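PDB 3MSW: exported protein from Bacteroides fragilis, which is of unknown function but is probably exported and folds as a single-layer antiparallel beta-sheet built from consecutive beta-hairpins. Local coordinates for residues W66-R71 with G93-S98; T72-S75 with E80-V83; Y101-D106 with I112-Y117. All coordinates share one frame; numbering follows the deposited sequence. Where two conformers were deposited one is given.

Interaction 1: W66-R71 with G93-S98; sequences WETESR and GSFDLS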
ATOM      1  N   TRP A  66      17.458   5.332   0.921  1.00 27.72           N
ATOM      2  CA  TRP A  66      16.056   5.047   0.629  1.00 28.02           C
ATOM      3  C   TRP A  66      15.525   6.169  -0.256  1.00 33.76           C
ATOM      4  O   TRP A  66      15.946   7.319  -0.118  1.00 35.93           O
ATOM      5  CB  TRP A  66      15.208   5.026   1.924  1.00 26.43           C
ATOM      6  CG  TRP A  66      15.519   3.883   2.841  1.00 27.25           C
ATOM      7  CD1 TRP A  66      16.190   3.942   4.026  1.00 30.35           C
ATOM      8  CD2 TRP A  66      15.234   2.496   2.609  1.00 26.83           C
ATOM      9  NE1 TRP A  66      16.238   2.691   4.604  1.00 29.91           N
ATOM     10  CE2 TRP A  66      15.688   1.779   3.742  1.00 31.02           C
ATOM     11  CE3 TRP A  66      14.569   1.795   1.589  1.00 27.42           C
ATOM     12  CZ2 TRP A  66      15.565   0.391   3.849  1.00 29.71           C
ATOM     13  CZ3 TRP A  66      14.470   0.418   1.685  1.00 28.69           C
ATOM     14  CH2 TRP A  66      14.957  -0.270   2.807  1.00 29.31           C
ATOM     15  N   GLU A  67      14.608   5.827  -1.153  1.00 28.20           N
ATOM     16  CA  GLU A  67      13.941   6.791  -2.019  0.50 28.36           C
ATOM     17  C   GLU A  67      12.453   6.553  -1.984  1.00 30.37           C
ATOM     18  O   GLU A  67      12.028   5.398  -1.971  1.00 28.43           O
ATOM     19  CB  GLU A  67      14.430   6.680  -3.449  0.50 30.80           C
ATOM     20  CG  GLU A  67      14.971   7.995  -3.965  0.50 41.11           C
ATOM     21  CD  GLU A  67      16.202   7.822  -4.823  0.50 49.49           C
ATOM     22  OE1 GLU A  67      16.180   6.945  -5.713  0.50 34.72           O
ATOM     23  OE2 GLU A  67      17.193   8.550  -4.596  0.50 49.89           O
ATOM     24  N   THR A  68      11.675   7.651  -1.965  1.00 27.23           N
ATOM     25  CA  THR A  68      10.215   7.662  -1.930  1.00 26.67           C
ATOM     26  C   THR A  68       9.699   6.929  -3.187  1.00 30.75           C
ATOM     27  O   THR A  68      10.121   7.246  -4.315  1.00 30.65           O
ATOM     28  CB  THR A  68       9.722   9.123  -1.898  1.00 35.44           C
ATOM     29  OG1 THR A  68      10.405   9.863  -0.884  1.00 38.49           O
ATOM     30  CG2 THR A  68       8.251   9.227  -1.691  1.00 28.45           C
ATOM     31  N   GLU A  69       8.843   5.936  -2.984  1.00 25.81           N
ATOM     32  CA  GLU A  69       8.280   5.154  -4.084  1.00 26.35           C
ATOM     33  C   GLU A  69       6.777   5.413  -4.233  1.00 29.10           C
ATOM     34  O   GLU A  69       6.298   5.721  -5.335  1.00 27.74           O
ATOM     35  CB  GLU A  69       8.570   3.651  -3.877  1.00 27.62           C
ATOM     36  CG  GLU A  69       7.852   2.745  -4.878  1.00 35.61           C
ATOM     37  CD  GLU A  69       8.202   1.270  -4.840  1.00 43.22           C
ATOM     38  OE1 GLU A  69       9.398   0.937  -4.959  1.00 42.48           O
ATOM     39  OE2 GLU A  69       7.267   0.442  -4.806  1.00 51.32           O
ATOM     40  N   SER A  70       6.028   5.298  -3.120  1.00 24.20           N
ATOM     41  CA  SER A  70       4.592   5.448  -3.176  1.00 22.59           C
ATOM     42  C   SER A  70       3.979   5.779  -1.824  1.00 26.36           C
ATOM     43  O   SER A  70       4.662   5.736  -0.806  1.00 22.85           O
ATOM     44  CB  SER A  70       3.951   4.171  -3.719  1.00 25.15           C
ATOM     45  OG  SER A  70       4.068   3.093  -2.812  1.00 29.67           O
ATOM     46  N   ARG A  71       2.668   6.087  -1.834  1.00 23.75           N
ATOM     47  CA  ARG A  71       1.916   6.393  -0.623  1.00 23.69           C
ATOM     48  C   ARG A  71       0.510   5.791  -0.744  1.00 29.70           C
ATOM     49  O   ARG A  71      -0.082   5.872  -1.822  1.00 28.95           O
ATOM     50  CB  ARG A  71       1.861   7.911  -0.448  1.00 26.83           C
ATOM     51  CG  ARG A  71       1.106   8.355   0.798  1.00 37.54           C
ATOM     52  CD  ARG A  71       1.523   9.736   1.213  1.00 39.53           C
ATOM     53  NE  ARG A  71       2.776   9.687   1.949  1.00 52.61           N
ATOM     54  CZ  ARG A  71       3.404  10.756   2.416  1.00 68.14           C
ATOM     55  NH1 ARG A  71       2.886  11.969   2.239  1.00 55.38           N
ATOM     56  NH2 ARG A  71       4.551  10.624   3.071  1.00 45.07           N
ATOM     57  N   GLY A  93       8.376  16.170  -7.885  1.00 56.93           N
ATOM     58  CA  GLY A  93       8.484  16.300  -6.438  1.00 54.82           C
ATOM     59  C   GLY A  93       7.161  16.187  -5.723  1.00 56.06           C
ATOM     60  O   GLY A  93       6.979  16.777  -4.654  1.00 55.83           O
ATOM     61  N   SER A  94       6.229  15.402  -6.297  1.00 49.93           N
ATOM     62  CA  SER A  94       4.907  15.195  -5.720  1.00 47.52           C
ATOM     63  C   SER A  94       4.375  13.798  -6.042  1.00 45.51           C
ATOM     64  O   SER A  94       4.906  13.104  -6.916  1.00 44.41           O
ATOM     65  CB  SER A  94       3.936  16.266  -6.216  1.00 52.09           C
ATOM     66  OG  SER A  94       3.778  16.221  -7.625  1.00 60.97           O
ATOM     67  N   PHE A  95       3.319  13.401  -5.333  1.00 39.29           N
ATOM     68  CA  PHE A  95       2.654  12.111  -5.506  1.00 36.23           C
ATOM     69  C   PHE A  95       1.513  12.198  -6.514  1.00 41.67           C
ATOM     70  O   PHE A  95       0.578  12.977  -6.306  1.00 43.98           O
ATOM     71  CB  PHE A  95       2.093  11.628  -4.159  1.00 35.48           C
ATOM     72  CG  PHE A  95       3.095  11.021  -3.217  1.00 34.83           C
ATOM     73  CD1 PHE A  95       3.592   9.737  -3.433  1.00 35.67           C
ATOM     74  CD2 PHE A  95       3.497  11.703  -2.074  1.00 35.65           C
ATOM     75  CE1 PHE A  95       4.522   9.175  -2.558  1.00 35.70           C
ATOM     76  CE2 PHE A  95       4.428  11.141  -1.203  1.00 37.20           C
ATOM     77  CZ  PHE A  95       4.924   9.876  -1.444  1.00 34.63           C
ATOM     78  N   ASP A  96       1.541  11.350  -7.558  1.00 36.32           N
ATOM     79  CA  ASP A  96       0.458  11.257  -8.535  1.00 35.00           C
ATOM     80  C   ASP A  96      -0.552  10.175  -8.101  1.00 35.20           C
ATOM     81  O   ASP A  96      -0.163   9.021  -7.909  1.00 31.76           O
ATOM     82  CB  ASP A  96       1.002  10.905  -9.929  1.00 37.40           C
ATOM     83  CG  ASP A  96       1.815  11.983 -10.629  1.00 43.44           C
ATOM     84  OD1 ASP A  96       1.735  13.162 -10.206  1.00 44.64           O
ATOM     85  OD2 ASP A  96       2.511  11.653 -11.608  1.00 45.23           O
ATOM     86  N   LEU A  97      -1.850  10.540  -7.989  1.00 31.33           N
ATOM     87  CA  LEU A  97      -2.931   9.599  -7.655  1.00 30.26           C
ATOM     88  C   LEU A  97      -2.958   8.531  -8.754  1.00 31.81           C
ATOM     89  O   LEU A  97      -2.866   8.888  -9.915  1.00 33.51           O
ATOM     90  CB  LEU A  97      -4.281  10.353  -7.575  1.00 31.42           C
ATOM     91  CG  LEU A  97      -4.650  10.991  -6.222  1.00 36.69           C
ATOM     92  CD1 LEU A  97      -5.909  11.823  -6.343  1.00 37.88           C
ATOM     93  CD2 LEU A  97      -4.870   9.936  -5.143  1.00 36.01           C
ATOM     94  N   SER A  98      -2.940   7.230  -8.401  1.00 25.87           N
ATOM     95  CA  SER A  98      -2.872   6.180  -9.418  1.00 26.01           C
ATOM     96  C   SER A  98      -4.064   5.201  -9.377  1.00 27.42           C
ATOM     97  O   SER A  98      -4.708   4.956 -10.411  1.00 26.22           O
ATOM     98  CB  SER A  98      -1.536   5.443  -9.318  1.00 29.40           C
ATOM     99  OG  SER A  98      -1.443   4.274 -10.118  1.00 33.29           O
TER
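Phe95 packs against Thr68, Ser70 and Arg71 in a side-chain contact between two next-but-one strands of the sheet, 65-77 and 94-105, with strand 80-89 running between them. The two segments share no direct hydrogen bond. Their axes run in broadly the same direction, 44° apart, and approach to 7.9 Å, a separation spanned by side chains, chiefly the Phe95 ring and the Arg71 chain. Arg71 supplies most of the opposing surface. Its CB sits over one face of the ring, 3.8 Å from the centroid of Phe95, in a CH-pi contact. CG stands anti to the backbone N, and the chain then bends at its third torsion (-80°), which folds the guanidinium back beside the ring; Phe95 CE2 lies over one guanidinium face, 3.8 Å from Arg71 CZ, with the two planes 30° apart. The head group is further fixed by a hydrogen bond from NH2 to Ser55 OG. Thr68 approaches the far end of the ring obliquely, its methyl CG2 3.4 Å from Phe95 CZ, while the Ser70 backbone carbon C is 3.5 Å from Phe95 CE1. Trp88 of the intervening strand adds an edge-to-face ring contact to Phe95 and also touches Thr68. Three residues apart, Thr68 and Arg71 would point to opposite faces of a regular strand. Both can turn toward Phe95 because Glu69 and Ser70 together face Thr56 of strand 51-60, the irregularity that defines a classic beta bulge in an antiparallel sheet.

Interaction 2: T72-S75 with E80-V83; sequences TVIS and ETSV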
ATOM      1  N   THR A  72       0.006   5.144   0.343  1.00 24.81           N
ATOM      2  CA  THR A  72      -1.333   4.556   0.393  1.00 23.88           C
ATOM      3  C   THR A  72      -2.061   5.194   1.567  1.00 27.72           C
ATOM      4  O   THR A  72      -1.561   5.170   2.696  1.00 26.76           O
ATOM      5  CB  THR A  72      -1.277   3.024   0.518  1.00 27.44           C
ATOM      6  OG1 THR A  72      -0.505   2.481  -0.544  1.00 29.45           O
ATOM      7  CG2 THR A  72      -2.673   2.383   0.510  1.00 26.65           C
ATOM      8  N   VAL A  73      -3.230   5.789   1.294  1.00 23.69           N
ATOM      9  CA  VAL A  73      -4.038   6.437   2.312  1.00 21.37           C
ATOM     10  C   VAL A  73      -5.280   5.605   2.493  1.00 26.82           C
ATOM     11  O   VAL A  73      -6.033   5.420   1.532  1.00 25.16           O
ATOM     12  CB  VAL A  73      -4.356   7.928   1.975  1.00 25.11           C
ATOM     13  CG1 VAL A  73      -5.208   8.563   3.076  1.00 25.39           C
ATOM     14  CG2 VAL A  73      -3.071   8.737   1.775  1.00 25.08           C
ATOM     15  N   ILE A  74      -5.497   5.086   3.714  1.00 24.37           N
ATOM     16  CA  ILE A  74      -6.671   4.270   4.037  1.00 22.96           C
ATOM     17  C   ILE A  74      -7.558   5.095   4.954  1.00 26.27           C
ATOM     18  O   ILE A  74      -7.135   5.471   6.053  1.00 24.82           O
ATOM     19  CB  ILE A  74      -6.320   2.891   4.699  1.00 25.43           C
ATOM     20  CG1 ILE A  74      -5.386   2.025   3.851  1.00 24.89           C
ATOM     21  CG2 ILE A  74      -7.586   2.112   5.042  1.00 26.81           C
ATOM     22  CD1 ILE A  74      -3.954   2.090   4.231  1.00 39.31           C
ATOM     23  N   SER A  75      -8.795   5.369   4.509  1.00 23.73           N
ATOM     24  CA  SER A  75      -9.770   6.130   5.269  1.00 23.69           C
ATOM     25  C   SER A  75     -10.933   5.218   5.582  1.00 28.44           C
ATOM     26  O   SER A  75     -11.451   4.519   4.694  1.00 25.90           O
ATOM     27  CB  SER A  75     -10.258   7.335   4.468  1.00 27.44           C
ATOM     28  OG  SER A  75      -9.189   8.198   4.121  1.00 33.98           O
ATOM     29  N   GLU A  80     -17.791   1.763   5.247  1.00 25.20           N
ATOM     30  CA  GLU A  80     -17.030   2.068   4.036  1.00 24.24           C
ATOM     31  C   GLU A  80     -15.549   2.302   4.313  1.00 27.60           C
ATOM     32  O   GLU A  80     -15.203   3.009   5.261  1.00 28.07           O
ATOM     33  CB  GLU A  80     -17.653   3.273   3.308  1.00 25.79           C
ATOM     34  CG  GLU A  80     -16.918   3.615   2.014  1.00 32.86           C
ATOM     35  CD  GLU A  80     -17.470   4.760   1.193  1.00 51.72           C
ATOM     36  OE1 GLU A  80     -18.689   5.030   1.278  1.00 51.92           O
ATOM     37  OE2 GLU A  80     -16.686   5.358   0.424  1.00 46.17           O
ATOM     38  N   THR A  81     -14.682   1.712   3.485  1.00 23.57           N
ATOM     39  CA  THR A  81     -13.239   1.898   3.546  1.00 22.66           C
ATOM     40  C   THR A  81     -12.827   2.375   2.155  1.00 26.20           C
ATOM     41  O   THR A  81     -13.146   1.733   1.144  1.00 23.19           O
ATOM     42  CB  THR A  81     -12.475   0.597   3.917  1.00 27.11           C
ATOM     43  OG1 THR A  81     -12.927   0.123   5.172  1.00 25.73           O
ATOM     44  CG2 THR A  81     -10.944   0.813   4.014  1.00 22.36           C
ATOM     45  N   SER A  82     -12.095   3.478   2.112  1.00 22.26           N
ATOM     46  CA  SER A  82     -11.589   4.051   0.868  1.00 22.28           C
ATOM     47  C   SER A  82     -10.042   3.990   0.930  1.00 25.48           C
ATOM     48  O   SER A  82      -9.464   4.386   1.943  1.00 24.26           O
ATOM     49  CB  SER A  82     -12.076   5.491   0.767  1.00 29.67           C
ATOM     50  OG  SER A  82     -11.845   6.069  -0.503  1.00 41.73           O
ATOM     51  N   VAL A  83      -9.386   3.469  -0.133  1.00 22.11           N
ATOM     52  CA  VAL A  83      -7.918   3.287  -0.238  1.00 21.62           C
ATOM     53  C   VAL A  83      -7.420   4.041  -1.484  1.00 26.08           C
ATOM     54  O   VAL A  83      -7.880   3.758  -2.590  1.00 24.51           O
ATOM     55  CB  VAL A  83      -7.537   1.764  -0.306  1.00 23.83           C
ATOM     56  CG1 VAL A  83      -6.033   1.560  -0.383  1.00 22.74           C
ATOM     57  CG2 VAL A  83      -8.117   0.971   0.861  1.00 23.74           C
TER
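Peptide units are the flat groups that carry the contact between Ser75 and Ser82, since no aromatic ring takes part. One face of this two-stranded ribbon bears Thr72, Ile74, Thr81 and Val83; the other bears Val73, Ser75, Glu80 and Ser82. Between the two rows the backbones of strands 65-77 and 80-89 pair as the two arms of a beta-hairpin, antiparallel at 168°. Ser75 and Ser82 form the hydrogen-bonded pair: Ser75 N donates to Ser82 O at 2.8 Å, almost perfectly straight at 177°, and Ser82 N returns a bond to Ser75 O at 2.9 Å. Ile74 and Val83 are the adjoining non-hydrogen-bonded pair, with their CA atoms 4.6 Å apart and their side chains rising together from the same face. Contact between the branches is loose there, Ile74 CG1 lying 4.2 Å from Val83 CG2. Tighter touches flank it diagonally. With CG2 anti to the backbone N, Ile74 extends this methyl to within 3.7 Å of Thr81 CG2. Thr72 uses the same branch on the other flank, CG2 meeting Val83 CG1 at 3.6 Å. The methyl branches thus form a row along this face, and a bound propanediol, probably from the crystallisation liquor, lies about 5 Å from the Ile74 side chain. The backbone supplies weaker links as well: besides accepting from Ser82 N, Ser75 O is approached by the CA-H of Thr81, with Thr81 CA 3.4 Å away.

Interaction 3: Y101-D106 with I112-Y117; sequences YIYITD and IAQYAY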
ATOM      1  N   TYR A 101      -9.476   2.206  -4.301  1.00 22.23           N
ATOM      2  CA  TYR A 101     -10.328   1.064  -3.975  1.00 22.02           C
ATOM      3  C   TYR A 101     -11.326   1.432  -2.928  1.00 25.31           C
ATOM      4  O   TYR A 101     -10.968   2.123  -1.965  1.00 24.94           O
ATOM      5  CB  TYR A 101      -9.524  -0.165  -3.497  1.00 22.07           C
ATOM      6  CG  TYR A 101      -8.371  -0.470  -4.413  1.00 23.91           C
ATOM      7  CD1 TYR A 101      -8.560  -1.193  -5.587  1.00 26.31           C
ATOM      8  CD2 TYR A 101      -7.088  -0.019  -4.123  1.00 24.61           C
ATOM      9  CE1 TYR A 101      -7.514  -1.395  -6.489  1.00 27.02           C
ATOM     10  CE2 TYR A 101      -6.038  -0.212  -5.015  1.00 25.04           C
ATOM     11  CZ  TYR A 101      -6.250  -0.917  -6.185  1.00 30.11           C
ATOM     12  OH  TYR A 101      -5.213  -1.155  -7.040  1.00 29.55           O
ATOM     13  N   ILE A 102     -12.578   0.962  -3.108  1.00 20.94           N
ATOM     14  CA  ILE A 102     -13.649   1.187  -2.132  0.50 20.11           C
ATOM     15  C   ILE A 102     -14.220  -0.173  -1.709  1.00 24.21           C
ATOM     16  O   ILE A 102     -14.572  -0.991  -2.569  1.00 21.49           O
ATOM     17  CB  ILE A 102     -14.779   2.166  -2.598  0.50 22.67           C
ATOM     18  CG1 ILE A 102     -14.234   3.571  -2.950  0.50 22.21           C
ATOM     19  CG2 ILE A 102     -15.881   2.268  -1.529  0.50 22.51           C
ATOM     20  CD1 ILE A 102     -15.287   4.499  -3.622  0.50 20.34           C
ATOM     21  N   TYR A 103     -14.318  -0.402  -0.379  1.00 20.73           N
ATOM     22  CA  TYR A 103     -14.884  -1.641   0.171  1.00 21.04           C
ATOM     23  C   TYR A 103     -16.052  -1.261   1.061  1.00 27.57           C
ATOM     24  O   TYR A 103     -15.887  -0.507   2.018  1.00 27.50           O
ATOM     25  CB  TYR A 103     -13.841  -2.441   0.970  1.00 22.03           C
ATOM     26  CG  TYR A 103     -12.560  -2.675   0.205  1.00 22.95           C
ATOM     27  CD1 TYR A 103     -12.425  -3.767  -0.654  1.00 25.22           C
ATOM     28  CD2 TYR A 103     -11.478  -1.807   0.337  1.00 24.04           C
ATOM     29  CE1 TYR A 103     -11.245  -3.973  -1.377  1.00 28.89           C
ATOM     30  CE2 TYR A 103     -10.301  -2.004  -0.380  1.00 25.13           C
ATOM     31  CZ  TYR A 103     -10.197  -3.077  -1.248  1.00 32.00           C
ATOM     32  OH  TYR A 103      -9.018  -3.270  -1.916  1.00 37.78           O
ATOM     33  N   ILE A 104     -17.237  -1.765   0.729  1.00 23.43           N
ATOM     34  CA  ILE A 104     -18.439  -1.522   1.495  1.00 24.49           C
ATOM     35  C   ILE A 104     -18.844  -2.811   2.191  1.00 26.94           C
ATOM     36  O   ILE A 104     -19.037  -3.829   1.526  1.00 26.32           O
ATOM     37  CB  ILE A 104     -19.578  -0.928   0.597  1.00 28.70           C
ATOM     38  CG1 ILE A 104     -19.116   0.432  -0.002  1.00 29.56           C
ATOM     39  CG2 ILE A 104     -20.903  -0.777   1.393  1.00 28.10           C
ATOM     40  CD1 ILE A 104     -19.926   0.908  -1.160  1.00 42.30           C
ATOM     41  N   THR A 105     -19.006  -2.760   3.531  1.00 23.50           N
ATOM     42  CA  THR A 105     -19.504  -3.920   4.278  1.00 24.24           C
ATOM     43  C   THR A 105     -20.877  -3.601   4.859  1.00 28.95           C
ATOM     44  O   THR A 105     -21.326  -2.451   4.806  1.00 27.81           O
ATOM     45  CB  THR A 105     -18.557  -4.321   5.432  1.00 27.33           C
ATOM     46  OG1 THR A 105     -18.669  -3.364   6.487  1.00 30.77           O
ATOM     47  CG2 THR A 105     -17.099  -4.527   4.989  1.00 24.95           C
ATOM     48  N   ASP A 106     -21.537  -4.609   5.439  1.00 26.51           N
ATOM     49  CA  ASP A 106     -22.773  -4.381   6.184  1.00 27.73           C
ATOM     50  C   ASP A 106     -22.337  -4.151   7.649  1.00 30.69           C
ATOM     51  O   ASP A 106     -21.137  -4.075   7.933  1.00 27.70           O
ATOM     52  CB  ASP A 106     -23.789  -5.541   6.021  1.00 30.43           C
ATOM     53  CG  ASP A 106     -23.375  -6.913   6.535  1.00 34.94           C
ATOM     54  OD1 ASP A 106     -22.402  -6.992   7.304  1.00 30.00           O
ATOM     55  OD2 ASP A 106     -24.068  -7.899   6.210  1.00 37.51           O
ATOM     56  N   ILE A 112     -20.154  -6.264   1.122  1.00 25.97           N
ATOM     57  CA  ILE A 112     -21.320  -6.135   0.241  1.00 26.30           C
ATOM     58  C   ILE A 112     -20.796  -5.943  -1.175  1.00 29.76           C
ATOM     59  O   ILE A 112     -21.242  -6.647  -2.087  1.00 30.06           O
ATOM     60  CB  ILE A 112     -22.279  -4.957   0.601  1.00 29.68           C
ATOM     61  CG1 ILE A 112     -22.911  -5.109   2.001  1.00 29.05           C
ATOM     62  CG2 ILE A 112     -23.390  -4.838  -0.473  1.00 32.78           C
ATOM     63  CD1 ILE A 112     -23.613  -3.828   2.482  1.00 30.96           C
ATOM     64  N   ALA A 113     -19.904  -4.931  -1.369  1.00 26.32           N
ATOM     65  CA  ALA A 113     -19.367  -4.568  -2.686  1.00 25.71           C
ATOM     66  C   ALA A 113     -17.962  -4.034  -2.643  1.00 29.26           C
ATOM     67  O   ALA A 113     -17.535  -3.409  -1.666  1.00 27.59           O
ATOM     68  CB  ALA A 113     -20.274  -3.544  -3.346  1.00 26.78           C
ATOM     69  N   GLN A 114     -17.236  -4.258  -3.735  1.00 26.48           N
ATOM     70  CA  GLN A 114     -15.886  -3.727  -3.875  1.00 25.03           C
ATOM     71  C   GLN A 114     -15.767  -3.061  -5.223  1.00 26.68           C
ATOM     72  O   GLN A 114     -16.370  -3.522  -6.190  1.00 27.50           O
ATOM     73  CB  GLN A 114     -14.810  -4.798  -3.626  1.00 25.96           C
ATOM     74  CG  GLN A 114     -14.782  -5.931  -4.642  1.00 31.75           C
ATOM     75  CD  GLN A 114     -14.015  -7.123  -4.122  1.00 48.02           C
ATOM     76  OE1 GLN A 114     -14.534  -8.235  -4.045  1.00 43.13           O
ATOM     77  NE2 GLN A 114     -12.759  -6.926  -3.776  1.00 40.71           N
ATOM     78  N   TYR A 115     -15.042  -1.945  -5.264  1.00 22.95           N
ATOM     79  CA  TYR A 115     -14.826  -1.117  -6.432  1.00 22.74           C
ATOM     80  C   TYR A 115     -13.341  -0.817  -6.565  1.00 26.08           C
ATOM     81  O   TYR A 115     -12.663  -0.576  -5.550  1.00 25.92           O
ATOM     82  CB  TYR A 115     -15.592   0.220  -6.303  1.00 23.80           C
ATOM     83  CG  TYR A 115     -17.077   0.074  -6.094  1.00 26.42           C
ATOM     84  CD1 TYR A 115     -17.615  -0.049  -4.812  1.00 28.46           C
ATOM     85  CD2 TYR A 115     -17.960   0.161  -7.165  1.00 27.15           C
ATOM     86  CE1 TYR A 115     -18.990  -0.179  -4.617  1.00 29.36           C
ATOM     87  CE2 TYR A 115     -19.334   0.029  -6.982  1.00 28.14           C
ATOM     88  CZ  TYR A 115     -19.846  -0.130  -5.706  1.00 36.08           C
ATOM     89  OH  TYR A 115     -21.203  -0.257  -5.539  1.00 40.31           O
ATOM     90  N   ALA A 116     -12.846  -0.775  -7.810  1.00 22.10           N
ATOM     91  CA  ALA A 116     -11.431  -0.419  -8.105  1.00 22.28           C
ATOM     92  C   ALA A 116     -11.453   0.581  -9.242  1.00 25.47           C
ATOM     93  O   ALA A 116     -12.276   0.452 -10.159  1.00 25.88           O
ATOM     94  CB  ALA A 116     -10.640  -1.646  -8.539  1.00 23.33           C
ATOM     95  N   TYR A 117     -10.575   1.571  -9.168  1.00 20.48           N
ATOM     96  CA  TYR A 117     -10.466   2.651 -10.140  1.00 20.44           C
ATOM     97  C   TYR A 117      -9.024   2.872 -10.464  1.00 25.55           C
ATOM     98  O   TYR A 117      -8.158   2.704  -9.604  1.00 23.91           O
ATOM     99  CB  TYR A 117     -11.008   3.997  -9.577  1.00 20.62           C
ATOM    100  CG  TYR A 117     -12.426   3.942  -9.061  1.00 21.84           C
ATOM    101  CD1 TYR A 117     -12.707   3.437  -7.793  1.00 24.02           C
ATOM    102  CD2 TYR A 117     -13.497   4.362  -9.853  1.00 22.55           C
ATOM    103  CE1 TYR A 117     -14.012   3.360  -7.316  1.00 23.73           C
ATOM    104  CE2 TYR A 117     -14.808   4.313  -9.371  1.00 23.88           C
ATOM    105  CZ  TYR A 117     -15.056   3.815  -8.098  1.00 28.33           C
ATOM    106  OH  TYR A 117     -16.331   3.721  -7.590  1.00 30.14           O
TER
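Ile104 and Tyr115 meet diagonally across this antiparallel hairpin, CD1 of Ile104 reaching Tyr115 CE1 at 3.7 Å and approaching the ring obliquely. Ile104 CG1 and Tyr115 CG both lie beside the backbone N, opposite the carbonyl carbon (chi1 -61° and -57°), and Tyr101 and Tyr103 follow the same pattern. On the face bearing those two tyrosines, Tyr101 leans across its non-hydrogen-bonded partner, CD1 lying 3.6 Å from Ala116 CB; its hydroxyl is hydrogen-bonded to Lys99 NZ. Gln114 departs from the pattern: its CG is wedged between the backbone N and the carbonyl carbon (chi1 65°). The chain then extends, bringing NE2 to 4.1 Å from Tyr103 CE1, while CB touches the same ring.

A classic beta bulge ends the regular pairing. Ile112 and Ala113 both face Ile104, whose carbonyl oxygen accepts two N-H groups, from Ile112 N at 2.7 Å and from Ala113 N at 3.2 Å. Ile112 turns toward the opposite strand there and lays CD1 3.5 Å from Thr105 O, with Asp106 CB beside it. Asp106 hydrogen-bonds within the turn, its OD1 accepting from Asn108 N and Gln110 N, and its OD2 is hydrogen-bonded to Tyr137 OH. Backbone bonds from Tyr101 and Tyr103 tie the hairpin to strand 80-89, and those of Ile112 and Gln114 tie it to the chain at 125-134 on the other side.

The three contacts lie in one continuous sheet; the hairpin of interaction 2 falls between the two segments of interaction 1 along the chain. Interactions 1 and 2 occupy consecutive parts of strand 65-77, their centres about 17 Å apart, and interactions 1 and 3 share strand 94-105 with centres about 24 Å apart. Interactions 2 and 3 lie closest, about 10 Å between centres, and touch directly: probable hydrogen bonds join Val83 N to Tyr101 O (2.8 Å) and Thr81 O to Tyr103 N (2.9 Å), welding the two hairpins edge to edge. No active site is known. Propanediol, probably from crystallisation, is bound about 4 Å from the Tyr115 side chain of interaction 3.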